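Local coordinates for protein xenavidin (Xenopus tropicalis, PDB 2UZ2) that binds biotin inside an eight-stranded antiparallel beta-barrel, as a frog member of the avidin family that assembles from four subunits, at residues 97-102 with 106-111; 9-12 with 18-21; 54-57 with 61-64; 67-70 with 75-78. One frame throughout, in Å; residues are numbered along the deposited sequence.

Contact 1: residues 97-102 with 106-111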
loop_
_atom_site.group_PDB
_atom_site.type_symbol
_atom_site.label_atom_id
_atom_site.label_comp_id
_atom_site.label_asym_id
_atom_site.label_seq_id
_atom_site.Cartn_x
_atom_site.Cartn_y
_atom_site.Cartn_z
ATOM N N LEU B 97 5.096 -1.371 -5.351
ATOM C CA LEU B 97 5.817 -0.875 -4.170
ATOM C C LEU B 97 7.224 -0.571 -4.638
ATOM O O LEU B 97 7.864 -1.419 -5.268
ATOM C CB LEU B 97 5.873 -1.970 -3.083
ATOM C CG LEU B 97 4.555 -2.386 -2.418
ATOM C CD1 LEU B 97 4.763 -3.672 -1.538
ATOM C CD2 LEU B 97 3.978 -1.201 -1.595
ATOM N N LEU B 98 7.695 0.629 -4.304
ATOM C CA LEU B 98 9.049 1.076 -4.616
ATOM C C LEU B 98 9.849 1.150 -3.320
ATOM O O LEU B 98 9.532 1.930 -2.407
ATOM C CB LEU B 98 8.971 2.448 -5.289
ATOM C CG LEU B 98 10.216 3.337 -5.344
ATOM C CD1 LEU B 98 11.387 2.685 -6.033
ATOM C CD2 LEU B 98 9.829 4.649 -6.036
ATOM N N ARG B 99 10.861 0.290 -3.251
ATOM C CA ARG B 99 11.750 0.231 -2.107
ATOM C C ARG B 99 12.986 1.069 -2.337
ATOM O O ARG B 99 13.721 0.827 -3.300
ATOM C CB ARG B 99 12.169 -1.227 -1.828
ATOM C CG ARG B 99 13.171 -1.315 -0.669
ATOM C CD ARG B 99 12.484 -1.048 0.671
ATOM N NE ARG B 99 13.437 -0.591 1.685
ATOM C CZ ARG B 99 13.242 -0.709 2.999
ATOM N NH1 ARG B 99 12.145 -1.306 3.456
ATOM N NH2 ARG B 99 14.137 -0.230 3.854
ATOM N N SER B 100 13.232 2.024 -1.450
ATOM C CA SER B 100 14.506 2.733 -1.520
ATOM C C SER B 100 15.474 2.198 -0.486
ATOM O O SER B 100 15.075 1.665 0.559
ATOM C CB SER B 100 14.327 4.236 -1.378
ATOM O OG SER B 100 13.438 4.539 -0.326
ATOM N N SER B 101 16.761 2.331 -0.788
ATOM C CA SER B 101 17.780 1.890 0.122
ATOM C C SER B 101 18.025 2.889 1.259
ATOM O O SER B 101 18.474 4.027 1.044
ATOM C CB SER B 101 19.058 1.601 -0.669
ATOM O OG SER B 101 20.091 1.281 0.219
ATOM N N GLN B 102 17.706 2.443 2.474
ATOM C CA GLN B 102 17.925 3.197 3.684
ATOM C C GLN B 102 19.278 2.900 4.332
ATOM O O GLN B 102 19.840 1.797 4.174
ATOM C CB GLN B 102 16.785 2.955 4.675
ATOM C CG GLN B 102 15.399 3.338 4.125
ATOM C CD GLN B 102 15.383 4.735 3.542
ATOM O OE1 GLN B 102 15.821 5.690 4.179
ATOM N NE2 GLN B 102 14.970 4.837 2.294
ATOM N N GLN B 106 16.818 1.706 11.680
ATOM C CA GLN B 106 15.873 2.651 12.305
ATOM C C GLN B 106 15.113 3.540 11.285
ATOM O O GLN B 106 14.111 4.162 11.640
ATOM C CB GLN B 106 16.545 3.484 13.399
ATOM C CG GLN B 106 17.454 4.614 12.914
ATOM C CD GLN B 106 18.225 5.288 14.041
ATOM O OE1 GLN B 106 19.310 4.832 14.434
ATOM N NE2 GLN B 106 17.682 6.393 14.559
ATOM N N ASP B 107 15.596 3.610 10.042
ATOM C CA ASP B 107 14.951 4.426 9.007
ATOM C C ASP B 107 14.107 3.558 8.090
ATOM O O ASP B 107 13.610 4.020 7.054
ATOM C CB ASP B 107 15.981 5.165 8.136
ATOM C CG ASP B 107 16.780 6.210 8.898
ATOM O OD1 ASP B 107 16.314 6.765 9.902
ATOM O OD2 ASP B 107 17.904 6.497 8.462
ATOM N N ASN B 108 13.943 2.290 8.449
ATOM C CA ASN B 108 13.246 1.359 7.564
ATOM C C ASN B 108 11.850 1.848 7.191
ATOM O O ASN B 108 11.387 1.659 6.066
ATOM C CB ASN B 108 13.110 -0.016 8.197
ATOM C CG ASN B 108 12.421 -0.996 7.250
ATOM O OD1 ASN B 108 12.973 -1.335 6.205
ATOM N ND2 ASN B 108 11.187 -1.403 7.589
ATOM N N TRP B 109 11.184 2.448 8.179
ATOM C CA TRP B 109 9.796 2.880 8.047
ATOM C C TRP B 109 9.564 3.848 6.895
ATOM O O TRP B 109 8.435 3.941 6.418
ATOM C CB TRP B 109 9.355 3.545 9.374
ATOM C CG TRP B 109 10.024 4.864 9.667
ATOM C CD1 TRP B 109 11.209 5.062 10.315
ATOM C CD2 TRP B 109 9.513 6.168 9.353
ATOM N NE1 TRP B 109 11.482 6.419 10.415
ATOM C CE2 TRP B 109 10.460 7.113 9.812
ATOM C CE3 TRP B 109 8.371 6.623 8.669
ATOM C CZ2 TRP B 109 10.286 8.500 9.647
ATOM C CZ3 TRP B 109 8.189 8.034 8.520
ATOM C CH2 TRP B 109 9.148 8.934 8.994
ATOM N N THR B 110 10.608 4.595 6.495
ATOM C CA THR B 110 10.541 5.592 5.403
ATOM C C THR B 110 10.803 4.987 4.022
ATOM O O THR B 110 10.790 5.692 3.016
ATOM C CB THR B 110 11.585 6.729 5.580
ATOM O OG1 THR B 110 12.877 6.295 5.139
ATOM C CG2 THR B 110 11.685 7.170 7.002
ATOM N N GLY B 111 11.078 3.693 3.986
ATOM C CA GLY B 111 11.661 3.101 2.776
ATOM C C GLY B 111 10.748 2.580 1.687
ATOM O O GLY B 111 11.248 2.085 0.667
HETATM O O HOH W 1 11.239 5.737 0.514
HETATM O O HOH W 2 18.199 6.166 5.646
#

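Contact 2: residues 9-12 with 18-21. With BTN (biotin), chain D.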
loop_
_atom_site.group_PDB
_atom_site.type_symbol
_atom_site.label_atom_id
_atom_site.label_comp_id
_atom_site.label_asym_id
_atom_site.label_seq_id
_atom_site.Cartn_x
_atom_site.Cartn_y
_atom_site.Cartn_z
ATOM N N GLN B 9 3.432 -10.769 -23.469
ATOM C CA GLN B 9 4.581 -10.424 -24.335
ATOM C C GLN B 9 4.398 -9.092 -25.054
ATOM O O GLN B 9 3.270 -8.719 -25.456
ATOM C CB GLN B 9 4.813 -11.477 -25.432
ATOM C CG GLN B 9 5.202 -12.804 -24.909
ATOM C CD GLN B 9 4.008 -13.757 -24.774
ATOM O OE1 GLN B 9 2.884 -13.331 -24.508
ATOM N NE2 GLN B 9 4.254 -15.033 -24.945
ATOM N N GLY B 10 5.519 -8.407 -25.267
ATOM C CA GLY B 10 5.525 -7.214 -26.105
ATOM C C GLY B 10 5.656 -5.947 -25.304
ATOM O O GLY B 10 6.108 -5.982 -24.185
ATOM N N GLN B 11 5.256 -4.841 -25.918
ATOM C CA GLN B 11 5.507 -3.527 -25.342
ATOM C C GLN B 11 4.239 -2.933 -24.789
ATOM O O GLN B 11 3.159 -3.056 -25.387
ATOM C CB GLN B 11 6.092 -2.615 -26.400
ATOM C CG GLN B 11 7.375 -3.165 -26.958
ATOM C CD GLN B 11 8.294 -2.104 -27.507
ATOM O OE1 GLN B 11 9.092 -2.410 -28.398
ATOM N NE2 GLN B 11 8.210 -0.876 -26.993
ATOM N N TRP B 12 4.379 -2.297 -23.636
ATOM C CA TRP B 12 3.286 -1.633 -22.950
ATOM C C TRP B 12 3.797 -0.284 -22.470
ATOM O O TRP B 12 4.996 -0.107 -22.257
ATOM C CB TRP B 12 2.893 -2.429 -21.707
ATOM C CG TRP B 12 2.503 -3.875 -21.972
ATOM C CD1 TRP B 12 3.353 -4.960 -22.071
ATOM C CD2 TRP B 12 1.176 -4.385 -22.145
ATOM N NE1 TRP B 12 2.616 -6.109 -22.307
ATOM C CE2 TRP B 12 1.282 -5.780 -22.343
ATOM C CE3 TRP B 12 -0.103 -3.789 -22.139
ATOM C CZ2 TRP B 12 0.152 -6.601 -22.549
ATOM C CZ3 TRP B 12 -1.224 -4.610 -22.364
ATOM C CH2 TRP B 12 -1.084 -5.984 -22.547
ATOM N N SER B 18 6.364 5.504 -19.222
ATOM C CA SER B 18 7.300 4.401 -18.993
ATOM C C SER B 18 6.952 3.230 -19.900
ATOM O O SER B 18 5.792 3.049 -20.251
ATOM C CB SER B 18 7.285 3.937 -17.536
ATOM O OG SER B 18 7.616 5.039 -16.707
ATOM N N ASN B 19 7.978 2.482 -20.271
ATOM C CA ASN B 19 7.855 1.414 -21.242
ATOM C C ASN B 19 8.193 0.069 -20.599
ATOM O O ASN B 19 9.312 -0.119 -20.099
ATOM C CB ASN B 19 8.818 1.754 -22.378
ATOM C CG ASN B 19 8.849 0.727 -23.462
ATOM O OD1 ASN B 19 7.802 0.225 -23.889
ATOM N ND2 ASN B 19 10.055 0.430 -23.966
ATOM N N LEU B 20 7.229 -0.871 -20.617
ATOM C CA LEU B 20 7.409 -2.218 -20.066
ATOM C C LEU B 20 7.532 -3.161 -21.262
ATOM O O LEU B 20 6.681 -3.112 -22.129
ATOM C CB LEU B 20 6.197 -2.592 -19.199
ATOM C CG LEU B 20 6.009 -4.089 -18.903
ATOM C CD1 LEU B 20 7.160 -4.639 -17.996
ATOM C CD2 LEU B 20 4.618 -4.304 -18.289
ATOM N N ILE B 21 8.589 -3.958 -21.324
ATOM C CA ILE B 21 8.720 -4.925 -22.451
ATOM C C ILE B 21 8.838 -6.295 -21.843
ATOM O O ILE B 21 9.702 -6.546 -21.007
ATOM C CB ILE B 21 9.918 -4.626 -23.382
ATOM C CG1 ILE B 21 9.774 -3.225 -23.980
ATOM C CG2 ILE B 21 9.982 -5.729 -24.519
ATOM C CD1 ILE B 21 10.918 -2.837 -24.930
HETATM C C11 BTN D . 14.959 5.191 -8.473
HETATM O O11 BTN D . 15.548 4.950 -7.393
HETATM O O12 BTN D . 14.871 6.390 -8.834
HETATM C C10 BTN D . 14.376 4.079 -9.326
HETATM C C9 BTN D . 13.336 4.588 -10.317
HETATM C C8 BTN D . 11.920 4.517 -9.718
HETATM C C7 BTN D . 10.828 4.496 -10.773
HETATM C C2 BTN D . 9.421 4.391 -10.167
HETATM S S1 BTN D . 9.149 2.867 -9.539
HETATM C C6 BTN D . 7.334 3.058 -9.670
HETATM C C5 BTN D . 6.961 4.110 -10.701
HETATM N N1 BTN D . 6.443 3.594 -11.971
HETATM C C3 BTN D . 7.237 3.968 -12.985
HETATM O O3 BTN D . 6.914 3.942 -14.354
HETATM N N2 BTN D . 8.394 4.428 -12.515
HETATM C C4 BTN D . 8.270 4.781 -11.108
#

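Contact 3: residues 54-57 with 61-64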
loop_
_atom_site.group_PDB
_atom_site.type_symbol
_atom_site.label_atom_id
_atom_site.label_comp_id
_atom_site.label_asym_id
_atom_site.label_seq_id
_atom_site.Cartn_x
_atom_site.Cartn_y
_atom_site.Cartn_z
ATOM N N TYR B 54 6.170 -13.575 -12.937
ATOM C CA TYR B 54 5.283 -14.693 -13.337
ATOM C C TYR B 54 3.913 -14.179 -13.642
ATOM O O TYR B 54 3.438 -13.245 -12.975
ATOM C CB TYR B 54 5.072 -15.656 -12.196
ATOM C CG TYR B 54 6.246 -16.434 -11.688
ATOM C CD1 TYR B 54 6.677 -17.607 -12.297
ATOM C CD2 TYR B 54 6.859 -15.984 -10.523
ATOM C CE1 TYR B 54 7.772 -18.317 -11.749
ATOM C CE2 TYR B 54 7.855 -16.635 -9.985
ATOM C CZ TYR B 54 8.334 -17.753 -10.558
ATOM O OH TYR B 54 9.377 -18.351 -9.932
ATOM N N GLN B 55 3.276 -14.835 -14.614
ATOM C CA GLN B 55 1.842 -14.687 -14.828
ATOM C C GLN B 55 1.157 -16.015 -14.672
ATOM O O GLN B 55 1.782 -17.069 -14.906
ATOM C CB GLN B 55 1.532 -14.106 -16.211
ATOM C CG GLN B 55 1.887 -14.995 -17.408
ATOM C CD GLN B 55 1.219 -14.586 -18.697
ATOM O OE1 GLN B 55 1.900 -14.152 -19.623
ATOM N NE2 GLN B 55 -0.110 -14.731 -18.791
ATOM N N LYS B 56 -0.116 -15.954 -14.329
ATOM C CA LYS B 56 -1.007 -17.094 -14.571
ATOM C C LYS B 56 -1.304 -17.203 -16.056
ATOM O O LYS B 56 -1.407 -16.188 -16.741
ATOM C CB LYS B 56 -2.315 -16.946 -13.834
ATOM C CG LYS B 56 -2.153 -16.662 -12.390
ATOM C CD LYS B 56 -1.541 -17.804 -11.643
ATOM C CE LYS B 56 -1.083 -17.321 -10.331
ATOM N NZ LYS B 56 -0.601 -18.370 -9.340
ATOM N N LEU B 57 -1.451 -18.431 -16.547
ATOM C CA LEU B 57 -1.770 -18.646 -17.969
ATOM C C LEU B 57 -3.269 -18.936 -18.136
ATOM O O LEU B 57 -3.675 -19.884 -18.748
ATOM C CB LEU B 57 -0.852 -19.736 -18.547
ATOM C CG LEU B 57 0.597 -19.231 -18.651
ATOM C CD1 LEU B 57 1.542 -20.400 -18.908
ATOM C CD2 LEU B 57 0.749 -18.221 -19.791
ATOM N N PRO B 61 -5.322 -12.895 -16.907
ATOM C CA PRO B 61 -4.259 -13.372 -16.040
ATOM C C PRO B 61 -3.816 -12.325 -15.001
ATOM O O PRO B 61 -3.620 -11.158 -15.329
ATOM C CB PRO B 61 -3.109 -13.637 -17.024
ATOM C CG PRO B 61 -3.329 -12.663 -18.154
ATOM C CD PRO B 61 -4.853 -12.693 -18.293
ATOM N N THR B 62 -3.597 -12.777 -13.771
ATOM C CA THR B 62 -2.844 -12.005 -12.768
ATOM C C THR B 62 -1.355 -12.203 -13.006
ATOM O O THR B 62 -0.959 -13.162 -13.702
ATOM C CB THR B 62 -3.170 -12.477 -11.356
ATOM O OG1 THR B 62 -2.962 -13.909 -11.298
ATOM C CG2 THR B 62 -4.603 -12.153 -11.031
ATOM N N PHE B 63 -0.522 -11.316 -12.469
ATOM C CA PHE B 63 0.933 -11.440 -12.703
ATOM C C PHE B 63 1.653 -10.595 -11.670
ATOM O O PHE B 63 1.022 -9.769 -10.985
ATOM C CB PHE B 63 1.290 -10.909 -14.103
ATOM C CG PHE B 63 0.800 -9.489 -14.336
ATOM C CD1 PHE B 63 1.558 -8.401 -13.933
ATOM C CD2 PHE B 63 -0.424 -9.283 -14.960
ATOM C CE1 PHE B 63 1.091 -7.067 -14.131
ATOM C CE2 PHE B 63 -0.891 -7.981 -15.179
ATOM C CZ PHE B 63 -0.155 -6.885 -14.753
ATOM N N GLY B 64 2.946 -10.827 -11.531
ATOM C CA GLY B 64 3.757 -9.926 -10.705
ATOM C C GLY B 64 5.157 -9.917 -11.254
ATOM O O GLY B 64 5.578 -10.891 -11.885
#

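Contact 4: residues 67-70 with 75-78. With BTN (biotin), chain D.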
loop_
_atom_site.group_PDB
_atom_site.type_symbol
_atom_site.label_atom_id
_atom_site.label_comp_id
_atom_site.label_asym_id
_atom_site.label_seq_id
_atom_site.Cartn_x
_atom_site.Cartn_y
_atom_site.Cartn_z
ATOM N N VAL B 67 11.549 -5.197 -10.810
ATOM C CA VAL B 67 12.515 -4.512 -11.657
ATOM C C VAL B 67 13.746 -4.236 -10.826
ATOM O O VAL B 67 13.654 -3.701 -9.736
ATOM C CB VAL B 67 11.960 -3.206 -12.253
ATOM C CG1 VAL B 67 13.056 -2.452 -13.005
ATOM C CG2 VAL B 67 10.828 -3.530 -13.235
ATOM N N HIS B 68 14.900 -4.632 -11.346
ATOM C CA HIS B 68 16.204 -4.432 -10.690
ATOM C C HIS B 68 16.859 -3.195 -11.310
ATOM O O HIS B 68 17.612 -3.297 -12.261
ATOM C CB HIS B 68 17.011 -5.710 -10.936
ATOM C CG HIS B 68 18.380 -5.742 -10.323
ATOM N ND1 HIS B 68 18.799 -4.893 -9.326
ATOM C CD2 HIS B 68 19.412 -6.588 -10.555
ATOM C CE1 HIS B 68 20.059 -5.173 -9.013
ATOM N NE2 HIS B 68 20.434 -6.227 -9.720
ATOM N N TRP B 69 16.546 -2.016 -10.769
ATOM C CA TRP B 69 16.964 -0.764 -11.424
ATOM C C TRP B 69 18.470 -0.778 -11.597
ATOM O O TRP B 69 19.208 -0.988 -10.624
ATOM C CB TRP B 69 16.549 0.461 -10.588
ATOM C CG TRP B 69 15.069 0.516 -10.397
ATOM C CD1 TRP B 69 14.393 0.302 -9.230
ATOM C CD2 TRP B 69 14.076 0.770 -11.405
ATOM N NE1 TRP B 69 13.029 0.414 -9.441
ATOM C CE2 TRP B 69 12.810 0.691 -10.775
ATOM C CE3 TRP B 69 14.138 1.050 -12.785
ATOM C CZ2 TRP B 69 11.593 0.894 -11.468
ATOM C CZ3 TRP B 69 12.925 1.233 -13.488
ATOM C CH2 TRP B 69 11.676 1.168 -12.826
ATOM N N ALA B 70 18.909 -0.460 -12.814
ATOM C CA ALA B 70 20.313 -0.513 -13.171
ATOM C C ALA B 70 21.104 0.717 -12.735
ATOM O O ALA B 70 22.339 0.732 -12.831
ATOM C CB ALA B 70 20.434 -0.731 -14.702
ATOM N N ILE B 75 14.492 -0.934 -5.635
ATOM C CA ILE B 75 13.827 -2.066 -6.292
ATOM C C ILE B 75 12.357 -1.686 -6.363
ATOM O O ILE B 75 11.864 -0.962 -5.491
ATOM C CB ILE B 75 13.941 -3.361 -5.443
ATOM C CG1 ILE B 75 15.389 -3.912 -5.386
ATOM C CG2 ILE B 75 12.922 -4.399 -5.941
ATOM C CD1 ILE B 75 15.901 -4.546 -6.695
ATOM N N THR B 76 11.677 -2.079 -7.433
ATOM C CA THR B 76 10.215 -1.904 -7.476
ATOM C C THR B 76 9.575 -3.219 -7.871
ATOM O O THR B 76 10.114 -3.933 -8.732
ATOM C CB THR B 76 9.792 -0.823 -8.471
ATOM O OG1 THR B 76 10.482 0.395 -8.154
ATOM C CG2 THR B 76 8.260 -0.587 -8.428
ATOM N N VAL B 77 8.451 -3.519 -7.228
ATOM C CA VAL B 77 7.636 -4.699 -7.591
ATOM C C VAL B 77 6.267 -4.217 -8.022
ATOM O O VAL B 77 5.751 -3.245 -7.479
ATOM C CB VAL B 77 7.527 -5.752 -6.446
ATOM C CG1 VAL B 77 8.928 -6.417 -6.164
ATOM C CG2 VAL B 77 6.944 -5.148 -5.130
ATOM N N TRP B 78 5.704 -4.894 -9.023
ATOM C CA TRP B 78 4.332 -4.629 -9.481
ATOM C C TRP B 78 3.543 -5.915 -9.431
ATOM O O TRP B 78 4.067 -7.002 -9.729
ATOM C CB TRP B 78 4.314 -4.234 -10.960
ATOM C CG TRP B 78 4.733 -2.828 -11.316
ATOM C CD1 TRP B 78 3.905 -1.812 -11.710
ATOM C CD2 TRP B 78 6.070 -2.330 -11.463
ATOM N NE1 TRP B 78 4.636 -0.711 -12.090
ATOM C CE2 TRP B 78 5.966 -0.998 -11.933
ATOM C CE3 TRP B 78 7.348 -2.877 -11.228
ATOM C CZ2 TRP B 78 7.091 -0.199 -12.173
ATOM C CZ3 TRP B 78 8.464 -2.088 -11.479
ATOM C CH2 TRP B 78 8.341 -0.780 -11.938
HETATM C C11 BTN D . 14.959 5.191 -8.473
HETATM O O11 BTN D . 15.548 4.950 -7.393
HETATM O O12 BTN D . 14.871 6.390 -8.834
HETATM C C10 BTN D . 14.376 4.079 -9.326
HETATM C C9 BTN D . 13.336 4.588 -10.317
HETATM C C8 BTN D . 11.920 4.517 -9.718
HETATM C C7 BTN D . 10.828 4.496 -10.773
HETATM C C2 BTN D . 9.421 4.391 -10.167
HETATM S S1 BTN D . 9.149 2.867 -9.539
HETATM C C6 BTN D . 7.334 3.058 -9.670
HETATM C C5 BTN D . 6.961 4.110 -10.701
HETATM N N1 BTN D . 6.443 3.594 -11.971
HETATM C C3 BTN D . 7.237 3.968 -12.985
HETATM O O3 BTN D . 6.914 3.942 -14.354
HETATM N N2 BTN D . 8.394 4.428 -12.515
HETATM C C4 BTN D . 8.270 4.781 -11.108
#

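Contact 1: residues 97-102 with 106-111
In the connection between the last two strands of the avidin barrel, R99 at the end of strand 90-99 reaches N108 in the 3-10 segment that precedes G111 and holds it end-on. NH1 and NH2 both donate to the single oxygen N108 OD1, at 2.9 and 2.8 Å respectively. That oxygen lies in the guanidinium plane, yet both nitrogens approach from the same face of the amide, with the two flat groups 29° apart. CG of R99 stands anti to the backbone N (chi1 177°) and the chain bends about the CB-CG bond (chi2 73°), which folds the guanidinium over G111, whose CA sits 4.1 Å above its centre. A side chain on G111 would run into R99 CZ, so the place suits glycine. NE of R99 adds a bond to S100 O at 3.0 Å, leaving the group little freedom to rotate. The backbone closes the loop through S100 N to G111 O at 2.9 Å. Further out, CG of Q102 packs 3.5 Å from D107 O, and one water donates to both Q102 OE1 and D107 OD2; the same carboxylate oxygen forms a salt bridge with K104. Strand 75-84 flanks 90-99 through the R99-I75 backbone bond, strand 112-121 continues directly from G111, and Q81 of the second subunit accepts from R99 NH2.

Contact 2: residues 9-12 with 18-21
Strands 10-12 and 19-21 run antiparallel, their axes 4.7 Å apart at closest approach and 158° between their directions, with W12 and L20 as a hydrogen-bonded pair and Q11 and I21 as a non-hydrogen-bonded one. W12 N donates to L20 O at 2.9 Å, and L20 N returns the bond to W12 O over the same length. I21 CA adds a CA-H...O contact to G10 O. On the face that carries W12 and L20, the two side chains leave the sheet together, flank against flank: CD1 of the indole meets the CD2 methyl of the leucine at 4.0 Å, while L20 O sits at the ring edge, near its plane. The indole NE1 is engaged by L8 O, and R121 makes a cation-pi contact with the ring. This pairing is the first hairpin of the avidin barrel, and S18, just ahead of its second strand, reaches the biotin pocket, where its OG donates to the ureido oxygen O3 of biotin at 2.7 Å. The same hydroxyl is hydrogen-bonded to S38 N, and Y35 OH also bonds biotin. The other face of the hairpin belongs to Q11 and I21. The glutamine chain, extended beyond CG, runs alongside the isoleucine, its CD 3.8 Å from I21 CD1. At its end NE2 makes a weak bond to N19 OD1 at 3.3 Å, bent to 132°, the two amide planes turned 45° from each other.

Contact 3: residues 54-57 with 61-64
Y54 and G64 form a hydrogen-bonded antiparallel pair, N to O at 2.9 Å in both directions, in the beta hairpin of strands 49-55 and 62-68 of the avidin barrel. K56 N extends the ladder to T62 O at 3.0 Å. Between these bonds Q55 and F63 are a non-hydrogen-bonded pair, their CA atoms 4.0 Å apart.

Among the side chains, CB of Q55 meets CB of F63 at 3.8 Å. The end of the Q55 chain runs along the P61 ring, NE2 coming 3.6 Å from P61 CB. Its amide is fixed by a bond from NE2 to K56 O at 2.8 Å, nearly straight at 164°; the donor stands above the carbonyl plane. An alanine here would remove that amide, which would probably leave K56 O without this donor and P61 CB without its neighbour.

The K56 chain crosses T62 at a slant, CG 3.1 Å from T62 OG1, then leads away to the second subunit, where NZ is hydrogen-bonded to H68 ND1 and S72 O. T62 OG1 likewise bonds D73 O of that subunit. Within the barrel, Q55 and F63 pack on F31 of strand 30-36, and F63 reaches L92 and T94 of strand 90-99.

Contact 4: residues 67-70 with 75-78
V67 N donates to T76 O at 2.8 Å in an almost straight bond of 173°, joining strands 62-68 and 75-84 as a hairpin of the avidin barrel whose inner residues line the biotin pocket. The return bond from T76 N to V67 O is weak. The polar link between the side chains is W69 NE1 to T76 OG1 at 2.9 Å, with the hydroxyl oxygen only 3° out of the indole plane, which, with the packing on both faces, limits how the ring can turn. With its CG anti to the carbonyl carbon (chi1 -60°), the W69 ring is laid between V67 and the ligand: V67 CG1 lies against one face, toward its rim, and C9 of the biotin chain lies over the centre of the opposite face at 3.9 Å. The W78 and W69 side chains cross at about a right angle, and CZ2 of W69 comes to the edge of the W78 ring, 3.7 Å from CH2. On that ring CZ3 is pressed by V67 CG2 at 3.3 Å. A leucine in place of W69 would take away the NE1 donor and the broad face, and would probably leave T76 OG1 without this partner and a gap beside the biotin chain. The H68 ring meets that of Y54 of the second subunit. T76 OG1, besides meeting NE1, lies 3.1 Å from the thioether sulfur S1 of biotin.

All four contacts join neighbouring strands, or their connecting loop, of one closed antiparallel barrel. Contacts 2 and 4 share the biotin molecule: their centres lie 14 Å apart and their nearest atoms about 6 Å, yet one meets the ureido oxygen and the other the sulfur and chain. Contact 1 adjoins contact 4 directly, through a probable hydrogen bond from L97 N to V77 O at 2.9 Å and the packing of L98 CD1 on T76 OG1 at 3.3 Å, and L98 also lines the pocket. Contact 3 uses strand 62-68 with contact 4, centres 17 Å apart, but the side chain of F63 is about 12 Å from biotin. Contacts 1, 3 and 4 all touch the second subunit; no other chain of the assembly touches contact 2.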